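Local coordinates for protein UDP-N-acetylglucosamine 4-epimerase (Bacillus cereus, PDB 3M2P) that probably interconverts UDP-N-acetylglucosamine and UDP-N-acetylgalactosamine by inverting the sugar at C4, and binds UDP, at residues C154-R159 with E216-T221; L189-V194 with N255-I260; F222-G227 with E272-S277. All blocks are in the same frame, centred on the assembly; numbering follows the deposited sequence.

Overall arrangement
Interactions 1 and 3 sit close together, their centres about 12 Å apart, and share strand 220-224: interaction 1 pairs its start with strand 154-164, while interaction 3 covers its later residues with the end of helix 268-273. The pairing runs on between them through F222, whose backbone bonds to N157 and R159. Interaction 1 is partly buried and held by backbone hydrogen bonds, with a bent lysine chain and an extended arginine packed against the partner segment. Interaction 3 is buried and carried by apolar side chains, with no hydrogen bond across its two segments. Interaction 2 lies at the surface, about 37 Å from interaction 1 between centres, and joins two loops through two backbone hydrogen bonds, one of them weak, and small side chains.

Interaction 1: residues C154-R159 with E216-T221; sequences CIKNLR and EKVSGT
K156 and V218 cross at about a right angle, CG of K156 resting 3.7 Å from CG1 of V218. With CG anti to its carbonyl carbon (chi1 -78°), the lysine then bends at chi2, chi3 and chi4, curling past the V218 carbonyl until NZ hydrogen-bonds to Q215 O. N157 and T221 lie on the other face of the sheet, where T221 OG1 comes 3.5 Å from N157 CB. The threonine's other branch does different work: CG2 sits over the centre of the R159 guanidinium, 3.7 Å from R159 NE. The arginine reaches it with a chain extended from CG to NE, and a salt bridge from NE to E141 and a hydrogen bond from NH1 to Y113 help fix the flat group beneath the methyl. At the far end C154 turns toward the loop, its SG 3.6 Å from K217 O. Between these groups the backbones pair: I155 O accepts from G220 N at 3.2 Å, and N157 N donates to G220 O at 2.8 Å. Two bonds flanking K156 and meeting at one opposing residue are the pattern of parallel strands, here 154-164 and 220-224 in the Rossmann-type sheet of the epimerase/dehydratase family.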
loop_
_atom_site.group_PDB
_atom_site.type_symbol
_atom_site.label_atom_id
_atom_site.label_comp_id
_atom_site.label_asym_id
_atom_site.label_seq_id
_atom_site.Cartn_x
_atom_site.Cartn_y
_atom_site.Cartn_z
ATOM N N CYS A 154 15.543 3.711 -12.383
ATOM C CA CYS A 154 15.131 2.417 -12.939
ATOM C C CYS A 154 14.876 1.341 -11.887
ATOM O O CYS A 154 15.623 0.369 -11.779
ATOM C CB CYS A 154 16.128 1.927 -13.986
ATOM S SG CYS A 154 16.176 2.935 -15.494
ATOM N N ILE A 155 13.787 1.510 -11.144
ATOM C CA ILE A 155 13.509 0.673 -9.993
ATOM C C ILE A 155 12.681 -0.577 -10.326
ATOM O O ILE A 155 11.561 -0.490 -10.827
ATOM C CB ILE A 155 12.818 1.485 -8.867
ATOM C CG1 ILE A 155 13.766 2.543 -8.294
ATOM C CG2 ILE A 155 12.339 0.563 -7.769
ATOM C CD1 ILE A 155 13.058 3.652 -7.542
ATOM N N LYS A 156 13.257 -1.738 -10.025
ATOM C CA LYS A 156 12.592 -3.019 -10.185
ATOM C C LYS A 156 12.135 -3.573 -8.833
ATOM O O LYS A 156 12.953 -4.035 -8.040
ATOM C CB LYS A 156 13.539 -4.010 -10.857
ATOM C CG LYS A 156 13.660 -3.823 -12.358
ATOM C CD LYS A 156 15.034 -4.224 -12.861
ATOM C CE LYS A 156 16.099 -3.699 -11.925
ATOM N NZ LYS A 156 17.120 -2.930 -12.682
ATOM N N ASN A 157 10.825 -3.520 -8.583
ATOM C CA ASN A 157 10.219 -4.077 -7.379
ATOM C C ASN A 157 10.050 -5.593 -7.468
ATOM O O ASN A 157 9.400 -6.102 -8.384
ATOM C CB ASN A 157 8.853 -3.444 -7.149
ATOM C CG ASN A 157 8.937 -1.965 -6.895
ATOM O OD1 ASN A 157 8.123 -1.190 -7.391
ATOM N ND2 ASN A 157 9.921 -1.560 -6.113
ATOM N N LEU A 158 10.621 -6.309 -6.508
ATOM C CA LEU A 158 10.561 -7.764 -6.490
ATOM C C LEU A 158 9.650 -8.268 -5.380
ATOM O O LEU A 158 10.032 -8.254 -4.214
ATOM C CB LEU A 158 11.960 -8.338 -6.265
ATOM C CG LEU A 158 13.051 -7.974 -7.265
ATOM C CD1 LEU A 158 14.348 -8.677 -6.917
ATOM C CD2 LEU A 158 12.595 -8.336 -8.658
ATOM N N ARG A 159 8.454 -8.721 -5.725
ATOM C CA ARG A 159 7.574 -9.319 -4.721
ATOM C C ARG A 159 7.976 -10.764 -4.371
ATOM O O ARG A 159 7.442 -11.716 -4.935
ATOM C CB ARG A 159 6.115 -9.246 -5.170
ATOM C CG ARG A 159 5.616 -7.836 -5.278
ATOM C CD ARG A 159 4.230 -7.763 -5.849
ATOM N NE ARG A 159 3.702 -6.405 -5.761
ATOM C CZ ARG A 159 2.704 -5.938 -6.507
ATOM N NH1 ARG A 159 2.122 -6.719 -7.415
ATOM N NH2 ARG A 159 2.277 -4.691 -6.350
ATOM N N GLU A 216 19.468 -3.281 -16.346
ATOM C CA GLU A 216 19.733 -2.023 -15.679
ATOM C C GLU A 216 18.810 -0.872 -16.068
ATOM O O GLU A 216 18.688 0.109 -15.332
ATOM C CB GLU A 216 21.193 -1.637 -15.847
ATOM C CG GLU A 216 21.620 -1.358 -17.251
ATOM C CD GLU A 216 23.128 -1.201 -17.342
ATOM O OE1 GLU A 216 23.823 -1.648 -16.394
ATOM O OE2 GLU A 216 23.618 -0.633 -18.346
ATOM N N LYS A 217 18.152 -0.985 -17.212
ATOM C CA LYS A 217 17.233 0.065 -17.643
ATOM C C LYS A 217 15.772 -0.347 -17.502
ATOM O O LYS A 217 14.871 0.453 -17.765
ATOM C CB LYS A 217 17.528 0.497 -19.079
ATOM C CG LYS A 217 18.453 1.691 -19.195
ATOM C CD LYS A 217 19.886 1.346 -18.842
ATOM C CE LYS A 217 20.820 2.516 -19.144
ATOM N NZ LYS A 217 22.244 2.076 -19.317
ATOM N N VAL A 218 15.545 -1.595 -17.094
ATOM C CA VAL A 218 14.195 -2.087 -16.827
ATOM C C VAL A 218 13.646 -1.466 -15.539
ATOM O O VAL A 218 14.374 -1.294 -14.555
ATOM C CB VAL A 218 14.153 -3.641 -16.733
ATOM C CG1 VAL A 218 12.924 -4.113 -15.979
ATOM C CG2 VAL A 218 14.164 -4.255 -18.106
ATOM N N SER A 219 12.368 -1.109 -15.556
ATOM C CA SER A 219 11.703 -0.665 -14.350
ATOM C C SER A 219 10.301 -1.229 -14.363
ATOM O O SER A 219 9.588 -1.093 -15.361
ATOM C CB SER A 219 11.690 0.866 -14.240
ATOM O OG SER A 219 10.726 1.474 -15.089
ATOM N N GLY A 220 9.927 -1.880 -13.262
ATOM C CA GLY A 220 8.612 -2.475 -13.097
ATOM C C GLY A 220 8.424 -3.312 -11.828
ATOM O O GLY A 220 9.143 -3.169 -10.839
ATOM N N THR A 221 7.442 -4.204 -11.862
ATOM C CA THR A 221 7.170 -5.056 -10.713
ATOM C C THR A 221 7.025 -6.558 -11.047
ATOM O O THR A 221 6.235 -6.953 -11.905
ATOM C CB THR A 221 5.985 -4.507 -9.938
ATOM O OG1 THR A 221 6.332 -3.191 -9.502
ATOM C CG2 THR A 221 5.684 -5.365 -8.726
#

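Interaction 2: residues L189-V194 with N255-I260; sequences LHANSV and NANEGI
A191 turns its methyl onto the backbone of N257, CB lying 3.4 Å from N257 N and 3.9 Å from N257 CB. Next to it N257 N donates to N192 O at 3.0 Å, with an N-H...O angle of 160°. A weak second bond runs from N192 N to N255 O, 3.4 Å; with both its backbone groups engaged on either side of A256, N192 forms a single bridge between the loops. The N257 side chain crosses that of H190 at about a right angle, ND2 coming 3.9 Å from H190 CB, with amide and imidazole planes turned 48° apart. Farther along, S193 OG approaches I260 CB at 4.1 Å. What positions the asparagine is its own loop: CG is anti to the backbone N (chi1 -165°), and OD1 accepts from G259 N at 3.2 Å, the donor standing above the carbonyl plane. One shell out, L189 is backbone-bonded to L250 and K252, and both L189 and I260 touch N232 of helix 232-242. The contact thus joins the loops that follow two paired parallel strands, 187-189 and 249-251, and on the N255-I260 side it is built on an Asx turn.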
loop_
_atom_site.group_PDB
_atom_site.type_symbol
_atom_site.label_atom_id
_atom_site.label_comp_id
_atom_site.label_asym_id
_atom_site.label_seq_id
_atom_site.Cartn_x
_atom_site.Cartn_y
_atom_site.Cartn_z
ATOM N N LEU A 189 1.866 -30.013 14.267
ATOM C CA LEU A 189 1.084 -29.050 13.513
ATOM C C LEU A 189 -0.188 -28.850 14.292
ATOM O O LEU A 189 -0.868 -29.825 14.576
ATOM C CB LEU A 189 0.745 -29.612 12.133
ATOM C CG LEU A 189 1.862 -29.785 11.092
ATOM C CD1 LEU A 189 1.387 -30.674 9.976
ATOM C CD2 LEU A 189 2.328 -28.456 10.531
ATOM N N HIS A 190 -0.522 -27.612 14.646
ATOM C CA HIS A 190 -1.724 -27.368 15.443
ATOM C C HIS A 190 -2.915 -28.182 14.959
ATOM O O HIS A 190 -3.569 -28.871 15.738
ATOM C CB HIS A 190 -2.115 -25.887 15.473
ATOM C CG HIS A 190 -3.284 -25.602 16.368
ATOM N ND1 HIS A 190 -4.562 -25.408 15.887
ATOM C CD2 HIS A 190 -3.373 -25.519 17.717
ATOM C CE1 HIS A 190 -5.386 -25.206 16.900
ATOM N NE2 HIS A 190 -4.689 -25.268 18.020
ATOM N N ALA A 191 -3.203 -28.071 13.671
ATOM C CA ALA A 191 -4.195 -28.923 13.024
ATOM C C ALA A 191 -3.751 -29.175 11.584
ATOM O O ALA A 191 -2.707 -28.684 11.163
ATOM C CB ALA A 191 -5.570 -28.279 13.066
ATOM N N ASN A 192 -4.523 -29.956 10.837
ATOM C CA ASN A 192 -4.241 -30.140 9.421
ATOM C C ASN A 192 -4.779 -28.983 8.606
ATOM O O ASN A 192 -5.789 -28.383 8.961
ATOM C CB ASN A 192 -4.856 -31.436 8.918
ATOM C CG ASN A 192 -3.878 -32.574 8.927
ATOM O OD1 ASN A 192 -2.728 -32.431 8.486
ATOM N ND2 ASN A 192 -4.325 -33.725 9.422
ATOM N N SER A 193 -4.106 -28.667 7.510
ATOM C CA SER A 193 -4.553 -27.567 6.672
ATOM C C SER A 193 -4.400 -27.919 5.219
ATOM O O SER A 193 -3.500 -28.662 4.839
ATOM C CB SER A 193 -3.787 -26.273 6.979
ATOM O OG SER A 193 -4.560 -25.129 6.637
ATOM N N VAL A 194 -5.297 -27.370 4.414
ATOM C CA VAL A 194 -5.266 -27.571 2.978
ATOM C C VAL A 194 -4.638 -26.359 2.271
ATOM O O VAL A 194 -4.381 -26.397 1.069
ATOM C CB VAL A 194 -6.681 -27.874 2.438
ATOM C CG1 VAL A 194 -6.616 -28.310 0.983
ATOM C CG2 VAL A 194 -7.314 -28.965 3.260
ATOM N N ASN A 255 -9.513 -31.926 12.750
ATOM C CA ASN A 255 -10.136 -30.901 11.906
ATOM C C ASN A 255 -9.153 -29.975 11.206
ATOM O O ASN A 255 -7.943 -30.229 11.171
ATOM C CB ASN A 255 -11.133 -30.045 12.689
ATOM C CG ASN A 255 -12.051 -30.867 13.549
ATOM O OD1 ASN A 255 -12.565 -31.900 13.119
ATOM N ND2 ASN A 255 -12.264 -30.413 14.784
ATOM N N ALA A 256 -9.707 -28.895 10.657
ATOM C CA ALA A 256 -8.949 -27.863 9.955
ATOM C C ALA A 256 -8.402 -26.789 10.903
ATOM O O ALA A 256 -9.102 -26.333 11.805
ATOM C CB ALA A 256 -9.824 -27.222 8.894
ATOM N N ASN A 257 -7.146 -26.401 10.682
ATOM C CA ASN A 257 -6.509 -25.294 11.403
ATOM C C ASN A 257 -7.313 -24.002 11.265
ATOM O O ASN A 257 -7.817 -23.457 12.259
ATOM C CB ASN A 257 -5.070 -25.080 10.904
ATOM C CG ASN A 257 -4.241 -24.206 11.840
ATOM O OD1 ASN A 257 -4.751 -23.259 12.432
ATOM N ND2 ASN A 257 -2.959 -24.522 11.972
ATOM N N GLU A 258 -7.429 -23.525 10.028
ATOM C CA GLU A 258 -8.229 -22.336 9.726
ATOM C C GLU A 258 -7.580 -21.020 10.180
ATOM O O GLU A 258 -8.142 -19.940 9.984
ATOM C CB GLU A 258 -9.657 -22.467 10.277
ATOM C CG GLU A 258 -10.618 -23.181 9.329
ATOM C CD GLU A 258 -11.915 -23.599 10.009
ATOM O OE1 GLU A 258 -12.115 -23.216 11.188
ATOM O OE2 GLU A 258 -12.726 -24.314 9.366
ATOM N N GLY A 259 -6.399 -21.114 10.779
ATOM C CA GLY A 259 -5.622 -19.931 11.086
ATOM C C GLY A 259 -4.660 -19.612 9.954
ATOM O O GLY A 259 -3.845 -18.686 10.046
ATOM N N ILE A 260 -4.760 -20.377 8.872
ATOM C CA ILE A 260 -3.784 -20.294 7.796
ATOM C C ILE A 260 -4.458 -20.097 6.454
ATOM O O ILE A 260 -5.457 -20.745 6.159
ATOM C CB ILE A 260 -2.927 -21.559 7.745
ATOM C CG1 ILE A 260 -2.447 -21.909 9.155
ATOM C CG2 ILE A 260 -1.750 -21.372 6.808
ATOM C CD1 ILE A 260 -1.068 -22.535 9.201
#

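Interaction 3: residues F222-G227 with E272-S277; sequences FNIGSG and ELLDFS
F222, I224, L274 and F276 form a buried apolar contact on one face of the Rossmann-type sheet, where strand 220-224 meets the end of helix 268-273 and the turn that follows it. No hydrogen bond links the two segments; side chains alone bridge backbones whose nearest CA atoms, those of I224 and F276, are 8.7 Å apart. D275 is the first residue to leave helical phi/psi, with positive phi; L274 before it and F276 after it both point toward the strand.

L274 brings its CD1 methyl over one face of the F222 ring, 3.9 Å from the ring centroid and 18° off the normal, a CH-pi contact offset toward the rim carrying CE2 and CZ. L273 adds its CB obliquely to the same ring, 4.3 Å from F222 CE2. The other branch of L274, CD2, makes a looser contact with I224 CD1 at 4.4 Å, so this one leucine touches both F222 and I224.

Helix 202-212 packs alongside: L274 also touches A212, while I224 and F276 both meet S208. A backbone hydrogen bond between F276 and A270 ties the turn back to its own helix, and S277 O takes a hydrogen bond from K207. The F276 ring, carried out by a CG anti to the backbone N (chi1 167°), crosses the I224 side chain at about a right angle. I224 meets it obliquely with CG2, 3.5 Å from F276 CE2, and that same carbon has G225 O at the ring edge, 4.3 Å away from F276 CE2.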
loop_
_atom_site.group_PDB
_atom_site.type_symbol
_atom_site.label_atom_id
_atom_site.label_comp_id
_atom_site.label_asym_id
_atom_site.label_seq_id
_atom_site.Cartn_x
_atom_site.Cartn_y
_atom_site.Cartn_z
ATOM N N PHE A 222 7.807 -7.382 -10.358
ATOM C CA PHE A 222 7.855 -8.801 -10.655
ATOM C C PHE A 222 7.618 -9.707 -9.430
ATOM O O PHE A 222 8.159 -9.451 -8.357
ATOM C CB PHE A 222 9.204 -9.138 -11.277
ATOM C CG PHE A 222 9.640 -8.177 -12.344
ATOM C CD1 PHE A 222 10.380 -7.055 -12.022
ATOM C CD2 PHE A 222 9.341 -8.411 -13.671
ATOM C CE1 PHE A 222 10.791 -6.190 -12.992
ATOM C CE2 PHE A 222 9.750 -7.536 -14.654
ATOM C CZ PHE A 222 10.476 -6.435 -14.316
ATOM N N ASN A 223 6.816 -10.764 -9.599
ATOM C CA ASN A 223 6.702 -11.800 -8.580
ATOM C C ASN A 223 7.948 -12.657 -8.661
ATOM O O ASN A 223 8.297 -13.135 -9.739
ATOM C CB ASN A 223 5.492 -12.706 -8.828
ATOM C CG ASN A 223 4.173 -11.988 -8.698
ATOM O OD1 ASN A 223 3.143 -12.470 -9.172
ATOM N ND2 ASN A 223 4.187 -10.836 -8.056
ATOM N N ILE A 224 8.627 -12.857 -7.541
ATOM C CA ILE A 224 9.712 -13.829 -7.512
ATOM C C ILE A 224 9.336 -15.024 -6.636
ATOM O O ILE A 224 9.699 -15.087 -5.462
ATOM C CB ILE A 224 11.057 -13.232 -7.037
ATOM C CG1 ILE A 224 11.397 -11.943 -7.796
ATOM C CG2 ILE A 224 12.160 -14.261 -7.204
ATOM C CD1 ILE A 224 11.756 -12.137 -9.261
ATOM N N GLY A 225 8.593 -15.963 -7.220
ATOM C CA GLY A 225 8.231 -17.199 -6.551
ATOM C C GLY A 225 9.122 -18.361 -6.954
ATOM O O GLY A 225 9.957 -18.237 -7.847
ATOM N N SER A 226 8.929 -19.505 -6.304
ATOM C CA SER A 226 9.790 -20.668 -6.513
ATOM C C SER A 226 9.164 -21.756 -7.377
ATOM O O SER A 226 9.869 -22.429 -8.134
ATOM C CB SER A 226 10.192 -21.271 -5.174
ATOM O OG SER A 226 9.041 -21.511 -4.384
ATOM N N GLY A 227 7.855 -21.948 -7.273
ATOM C CA GLY A 227 7.257 -23.105 -7.914
ATOM C C GLY A 227 5.796 -23.372 -7.608
ATOM O O GLY A 227 4.951 -23.010 -8.440
ATOM N N GLU A 272 10.264 -14.698 -18.250
ATOM C CA GLU A 272 10.522 -14.207 -19.600
ATOM C C GLU A 272 11.344 -12.906 -19.677
ATOM O O GLU A 272 12.323 -12.844 -20.428
ATOM C CB GLU A 272 9.214 -14.043 -20.366
ATOM C CG GLU A 272 9.420 -13.783 -21.861
ATOM C CD GLU A 272 8.347 -12.883 -22.436
ATOM O OE1 GLU A 272 7.694 -12.176 -21.624
ATOM O OE2 GLU A 272 8.159 -12.881 -23.678
ATOM N N LEU A 273 10.954 -11.876 -18.920
ATOM C CA LEU A 273 11.698 -10.609 -18.913
ATOM C C LEU A 273 13.017 -10.669 -18.156
ATOM O O LEU A 273 14.030 -10.148 -18.624
ATOM C CB LEU A 273 10.866 -9.444 -18.373
ATOM C CG LEU A 273 9.728 -8.957 -19.268
ATOM C CD1 LEU A 273 9.749 -9.687 -20.609
ATOM C CD2 LEU A 273 8.399 -9.171 -18.589
ATOM N N LEU A 274 13.014 -11.290 -16.986
ATOM C CA LEU A 274 14.244 -11.389 -16.209
ATOM C C LEU A 274 15.029 -12.658 -16.536
ATOM O O LEU A 274 16.097 -12.890 -15.964
ATOM C CB LEU A 274 13.955 -11.295 -14.706
ATOM C CG LEU A 274 14.073 -9.919 -14.041
ATOM C CD1 LEU A 274 13.354 -8.818 -14.818
ATOM C CD2 LEU A 274 13.577 -9.978 -12.618
ATOM N N ASP A 275 14.517 -13.458 -17.473
ATOM C CA ASP A 275 15.102 -14.766 -17.782
ATOM C C ASP A 275 15.454 -15.470 -16.471
ATOM O O ASP A 275 16.558 -15.983 -16.313
ATOM C CB ASP A 275 16.365 -14.648 -18.667
ATOM C CG ASP A 275 16.166 -13.751 -19.910
ATOM O OD1 ASP A 275 15.296 -14.065 -20.767
ATOM O OD2 ASP A 275 16.908 -12.742 -20.038
ATOM N N PHE A 276 14.523 -15.470 -15.520
ATOM C CA PHE A 276 14.812 -15.986 -14.179
ATOM C C PHE A 276 14.083 -17.282 -13.814
ATOM O O PHE A 276 12.875 -17.417 -14.012
ATOM C CB PHE A 276 14.537 -14.936 -13.092
ATOM C CG PHE A 276 14.512 -15.519 -11.704
ATOM C CD1 PHE A 276 15.695 -15.830 -11.046
ATOM C CD2 PHE A 276 13.308 -15.803 -11.072
ATOM C CE1 PHE A 276 15.678 -16.390 -9.778
ATOM C CE2 PHE A 276 13.287 -16.359 -9.800
ATOM C CZ PHE A 276 14.474 -16.654 -9.157
ATOM N N SER A 277 14.821 -18.229 -13.254
ATOM C CA SER A 277 14.196 -19.411 -12.711
ATOM C C SER A 277 15.008 -19.857 -11.504
ATOM O O SER A 277 16.195 -19.553 -11.412
ATOM C CB SER A 277 14.120 -20.508 -13.770
ATOM O OG SER A 277 15.418 -20.865 -14.231
#